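Local structure of putative HMP/thiamine permease protein YkoE (Bacillus subtilis, 5EDL) at residues 50-62 against 166-180. The protein is the substrate-binding S component of an ECF transporter that probably carries hydroxymethylpyrimidine and/or thiamine across the membrane, and holds thiamine in this structure. Residues are numbered along the deposited sequence; the frame is centred on the assembly and turned at random.
Sequences VSVIAAYMIRKPG and SDSLAYTGVLNGMAL
Tyr56, Met57 and Arg59, at the C-terminal end of helix 49-58 and just past it, meet the last turns of helix 140-170, the linking turns and the start of helix 179-192 in a buried, mainly apolar contact closed by a few polar bonds. The short axes of 50-58 and 166-170 pass 10.6 Å apart at 45°. Tyr56 reaches helix 140-170 because its CG stands anti to the backbone N (chi1 179°); its hydroxyl gives a hydrogen bond to the syn lone pair of Asp167, OH to OD1 2.6 Å. The same ring edge receives Ser166, whose CB lies 3.4 Å from Tyr56 CD2, while Leu180 CD1 leans obliquely on the ring at CE2, 3.7 Å away. A leucine in place of Tyr56 would probably leave Asp167 OD1 without its hydroxyl partner and give Ser166 and Leu180 a less snug surface. Met57 crosses Leu175 at about a right angle, SD 3.6 Å from Leu175 CD1, its methyl bent back at chi3 to lie against CD2. At the end of the helix, Met57 O accepts a hydrogen bond from Leu180 N at 3.1 Å, and the next carbonyl, Ile58 O, reaches Ala179 N through one water. Arg59, just past the helix with positive phi, turns its NE back to Tyr56 O (2.8 Å); its extended aliphatic chain passes Ala179 CB, and its NH2 forms a salt bridge with Glu183. Asp167 OD2 is likewise paired, with Lys163, and Ser166 OG bonds to Gly162 O within its own helix. Helix 4-35 flanks the contact through Ile9, which touches Met57 and Met178, while the side chain of Ile53, about 13 Å from the bound thiamine, packs on Val165 of helix 140-170.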
loop_
_atom_site.group_PDB
_atom_site.type_symbol
_atom_site.label_atom_id
_atom_site.label_comp_id
_atom_site.label_asym_id
_atom_site.label_seq_id
_atom_site.Cartn_x
_atom_site.Cartn_y
_atom_site.Cartn_z
ATOM N N VAL A 50 0.456 -1.525 2.436
ATOM C CA VAL A 50 0.328 -0.896 3.745
ATOM C C VAL A 50 -0.373 0.462 3.640
ATOM O O VAL A 50 -1.208 0.791 4.470
ATOM C CB VAL A 50 1.713 -0.730 4.423
ATOM C CG1 VAL A 50 1.656 0.266 5.561
ATOM C CG2 VAL A 50 2.211 -2.070 4.914
ATOM N N SER A 51 -0.057 1.226 2.600
ATOM C CA SER A 51 -0.653 2.544 2.433
ATOM C C SER A 51 -2.161 2.444 2.280
ATOM O O SER A 51 -2.897 3.217 2.865
ATOM C CB SER A 51 -0.060 3.269 1.227
ATOM O OG SER A 51 1.239 3.738 1.518
ATOM N N VAL A 52 -2.603 1.481 1.486
ATOM C CA VAL A 52 -4.017 1.333 1.212
ATOM C C VAL A 52 -4.746 0.846 2.473
ATOM O O VAL A 52 -5.801 1.356 2.806
ATOM C CB VAL A 52 -4.255 0.370 0.026
ATOM C CG1 VAL A 52 -5.726 -0.059 -0.046
ATOM C CG2 VAL A 52 -3.824 1.037 -1.279
ATOM N N ILE A 53 -4.149 -0.120 3.167
ATOM C CA ILE A 53 -4.726 -0.699 4.379
ATOM C C ILE A 53 -4.927 0.377 5.446
ATOM O O ILE A 53 -6.034 0.566 5.941
ATOM C CB ILE A 53 -3.830 -1.851 4.930
ATOM C CG1 ILE A 53 -3.828 -3.033 3.937
ATOM C CG2 ILE A 53 -4.276 -2.266 6.356
ATOM C CD1 ILE A 53 -2.877 -4.179 4.287
ATOM N N ALA A 54 -3.866 1.111 5.762
ATOM C CA ALA A 54 -3.941 2.131 6.804
ATOM C C ALA A 54 -4.965 3.209 6.465
ATOM O O ALA A 54 -5.716 3.619 7.335
ATOM C CB ALA A 54 -2.579 2.763 7.048
ATOM N N ALA A 55 -4.988 3.662 5.210
ATOM C CA ALA A 55 -5.910 4.727 4.812
ATOM C C ALA A 55 -7.358 4.236 4.852
ATOM O O ALA A 55 -8.235 4.896 5.400
ATOM C CB ALA A 55 -5.570 5.254 3.421
ATOM N N TYR A 56 -7.591 3.078 4.248
ATOM C CA TYR A 56 -8.935 2.511 4.176
ATOM C C TYR A 56 -9.477 2.186 5.582
ATOM O O TYR A 56 -10.662 2.383 5.859
ATOM C CB TYR A 56 -8.907 1.274 3.269
ATOM C CG TYR A 56 -10.214 0.529 3.074
ATOM C CD1 TYR A 56 -11.278 1.093 2.383
ATOM C CD2 TYR A 56 -10.355 -0.761 3.545
ATOM C CE1 TYR A 56 -12.469 0.391 2.199
ATOM C CE2 TYR A 56 -11.522 -1.472 3.364
ATOM C CZ TYR A 56 -12.579 -0.896 2.701
ATOM O OH TYR A 56 -13.710 -1.635 2.534
ATOM N N MET A 57 -8.604 1.741 6.480
ATOM C CA MET A 57 -9.021 1.419 7.847
ATOM C C MET A 57 -9.281 2.663 8.681
ATOM O O MET A 57 -10.285 2.740 9.374
ATOM C CB MET A 57 -7.971 0.571 8.572
ATOM C CG MET A 57 -7.883 -0.886 8.141
ATOM S SD MET A 57 -6.695 -1.757 9.209
ATOM C CE MET A 57 -6.679 -0.629 10.614
ATOM N N ILE A 58 -8.363 3.625 8.618
ATOM C CA ILE A 58 -8.347 4.725 9.573
ATOM C C ILE A 58 -9.019 5.975 9.015
ATOM O O ILE A 58 -9.721 6.682 9.735
ATOM C CB ILE A 58 -6.901 5.048 10.005
ATOM C CG1 ILE A 58 -6.316 3.851 10.760
ATOM C CG2 ILE A 58 -6.863 6.325 10.835
ATOM C CD1 ILE A 58 -4.832 3.963 11.051
ATOM N N ARG A 59 -8.795 6.225 7.727
ATOM C CA ARG A 59 -9.506 7.251 6.972
ATOM C C ARG A 59 -9.227 8.661 7.494
ATOM O O ARG A 59 -10.121 9.490 7.570
ATOM C CB ARG A 59 -11.017 6.949 6.974
ATOM C CG ARG A 59 -11.320 5.573 6.371
ATOM C CD ARG A 59 -12.798 5.302 6.081
ATOM N NE ARG A 59 -12.917 4.023 5.385
ATOM C CZ ARG A 59 -14.045 3.483 4.953
ATOM N NH1 ARG A 59 -15.204 4.093 5.151
ATOM N NH2 ARG A 59 -14.010 2.315 4.327
ATOM N N LYS A 60 -7.968 8.923 7.835
ATOM C CA LYS A 60 -7.550 10.242 8.270
ATOM C C LYS A 60 -6.260 10.627 7.526
ATOM O O LYS A 60 -5.538 9.761 7.055
ATOM C CB LYS A 60 -7.358 10.271 9.786
ATOM C CG LYS A 60 -8.645 9.956 10.550
ATOM C CD LYS A 60 -8.503 10.083 12.044
ATOM C CE LYS A 60 -9.864 9.857 12.730
ATOM N NZ LYS A 60 -9.748 9.796 14.205
ATOM N N PRO A 61 -6.006 11.930 7.394
ATOM C CA PRO A 61 -4.889 12.397 6.571
ATOM C C PRO A 61 -3.553 11.899 7.104
ATOM O O PRO A 61 -3.337 11.863 8.309
ATOM C CB PRO A 61 -4.989 13.925 6.667
ATOM C CG PRO A 61 -6.434 14.194 7.066
ATOM C CD PRO A 61 -6.805 13.041 7.949
ATOM N N GLY A 62 -2.678 11.505 6.196
ATOM C CA GLY A 62 -1.353 11.053 6.567
ATOM C C GLY A 62 -1.223 9.557 6.768
ATOM O O GLY A 62 -0.110 9.057 6.919
ATOM N N SER A 166 -8.144 -5.697 4.561
ATOM C CA SER A 166 -8.748 -4.788 5.536
ATOM C C SER A 166 -10.145 -5.245 5.926
ATOM O O SER A 166 -10.477 -5.297 7.111
ATOM C CB SER A 166 -8.805 -3.363 4.977
ATOM O OG SER A 166 -7.503 -2.880 4.683
ATOM N N ASP A 167 -10.945 -5.585 4.915
ATOM C CA ASP A 167 -12.302 -6.080 5.124
ATOM C C ASP A 167 -12.291 -7.352 5.972
ATOM O O ASP A 167 -13.099 -7.495 6.906
ATOM C CB ASP A 167 -13.003 -6.351 3.781
ATOM C CG ASP A 167 -13.410 -5.070 3.054
ATOM O OD1 ASP A 167 -13.381 -3.996 3.684
ATOM O OD2 ASP A 167 -13.772 -5.146 1.855
ATOM N N SER A 168 -11.379 -8.266 5.640
ATOM C CA SER A 168 -11.224 -9.508 6.396
ATOM C C SER A 168 -10.929 -9.230 7.864
ATOM O O SER A 168 -11.506 -9.849 8.741
ATOM C CB SER A 168 -10.109 -10.379 5.802
ATOM O OG SER A 168 -10.450 -10.825 4.503
ATOM N N LEU A 169 -10.031 -8.287 8.123
ATOM C CA LEU A 169 -9.742 -7.877 9.495
ATOM C C LEU A 169 -10.981 -7.277 10.165
ATOM O O LEU A 169 -11.303 -7.616 11.303
ATOM C CB LEU A 169 -8.588 -6.874 9.527
ATOM C CG LEU A 169 -7.185 -7.467 9.323
ATOM C CD1 LEU A 169 -6.163 -6.379 8.988
ATOM C CD2 LEU A 169 -6.753 -8.257 10.563
ATOM N N ALA A 170 -11.671 -6.385 9.453
ATOM C CA ALA A 170 -12.889 -5.762 9.979
ATOM C C ALA A 170 -13.903 -6.797 10.451
ATOM O O ALA A 170 -14.546 -6.608 11.475
ATOM C CB ALA A 170 -13.517 -4.858 8.943
ATOM N N TYR A 171 -14.022 -7.889 9.706
ATOM C CA TYR A 171 -14.934 -8.973 10.052
ATOM C C TYR A 171 -14.527 -9.729 11.333
ATOM O O TYR A 171 -15.339 -10.449 11.897
ATOM C CB TYR A 171 -15.048 -9.968 8.884
ATOM C CG TYR A 171 -15.724 -9.428 7.629
ATOM C CD1 TYR A 171 -16.904 -8.703 7.703
ATOM C CD2 TYR A 171 -15.178 -9.656 6.370
ATOM C CE1 TYR A 171 -17.522 -8.220 6.562
ATOM C CE2 TYR A 171 -15.782 -9.166 5.223
ATOM C CZ TYR A 171 -16.954 -8.451 5.323
ATOM O OH TYR A 171 -17.559 -7.959 4.185
ATOM N N THR A 172 -13.285 -9.582 11.794
ATOM C CA THR A 172 -12.875 -10.262 13.033
ATOM C C THR A 172 -13.344 -9.491 14.266
ATOM O O THR A 172 -13.397 -10.038 15.368
ATOM C CB THR A 172 -11.332 -10.465 13.125
ATOM O OG1 THR A 172 -10.659 -9.198 13.210
ATOM C CG2 THR A 172 -10.806 -11.237 11.916
ATOM N N GLY A 173 -13.684 -8.220 14.073
ATOM C CA GLY A 173 -14.087 -7.358 15.168
ATOM C C GLY A 173 -12.969 -6.451 15.672
ATOM O O GLY A 173 -13.205 -5.534 16.456
ATOM N N VAL A 174 -11.746 -6.693 15.216
ATOM C CA VAL A 174 -10.596 -6.036 15.826
ATOM C C VAL A 174 -10.481 -4.567 15.410
ATOM O O VAL A 174 -9.755 -3.788 16.032
ATOM C CB VAL A 174 -9.290 -6.777 15.479
ATOM C CG1 VAL A 174 -8.862 -6.483 14.037
ATOM C CG2 VAL A 174 -8.193 -6.408 16.471
ATOM N N LEU A 175 -11.208 -4.195 14.364
ATOM C CA LEU A 175 -11.190 -2.827 13.866
ATOM C C LEU A 175 -12.392 -2.005 14.336
ATOM O O LEU A 175 -12.698 -0.979 13.749
ATOM C CB LEU A 175 -11.141 -2.826 12.331
ATOM C CG LEU A 175 -9.976 -3.594 11.698
ATOM C CD1 LEU A 175 -9.857 -3.259 10.214
ATOM C CD2 LEU A 175 -8.688 -3.289 12.417
ATOM N N ASN A 176 -13.074 -2.457 15.387
ATOM C CA ASN A 176 -14.302 -1.798 15.823
ATOM C C ASN A 176 -14.083 -0.373 16.305
ATOM O O ASN A 176 -15.004 0.433 16.283
ATOM C CB ASN A 176 -14.994 -2.616 16.918
ATOM C CG ASN A 176 -15.953 -3.635 16.346
ATOM O OD1 ASN A 176 -16.018 -3.816 15.125
ATOM N ND2 ASN A 176 -16.705 -4.303 17.212
ATOM N N GLY A 177 -12.865 -0.063 16.735
ATOM C CA GLY A 177 -12.528 1.297 17.111
ATOM C C GLY A 177 -12.235 2.221 15.936
ATOM O O GLY A 177 -12.145 3.437 16.114
ATOM N N MET A 178 -12.086 1.650 14.740
ATOM C CA MET A 178 -11.663 2.405 13.555
ATOM C C MET A 178 -12.826 2.788 12.636
ATOM O O MET A 178 -13.904 2.208 12.712
ATOM C CB MET A 178 -10.653 1.594 12.739
ATOM C CG MET A 178 -9.534 0.933 13.542
ATOM S SD MET A 178 -8.174 2.039 13.948
ATOM C CE MET A 178 -8.785 2.778 15.455
ATOM N N ALA A 179 -12.583 3.747 11.746
ATOM C CA ALA A 179 -13.569 4.142 10.749
ATOM C C ALA A 179 -14.123 2.942 9.959
ATOM O O ALA A 179 -15.324 2.856 9.742
ATOM C CB ALA A 179 -12.973 5.172 9.799
ATOM N N LEU A 180 -13.258 2.022 9.527
ATOM C CA LEU A 180 -13.734 0.871 8.746
ATOM C C LEU A 180 -14.647 -0.029 9.588
ATOM O O LEU A 180 -15.644 -0.556 9.090
ATOM C CB LEU A 180 -12.570 0.050 8.186
ATOM C CG LEU A 180 -12.959 -1.224 7.429
ATOM C CD1 LEU A 180 -13.815 -0.910 6.197
ATOM C CD2 LEU A 180 -11.709 -2.006 7.012
HETATM O O HOH W 1 -10.640 5.780 12.024
#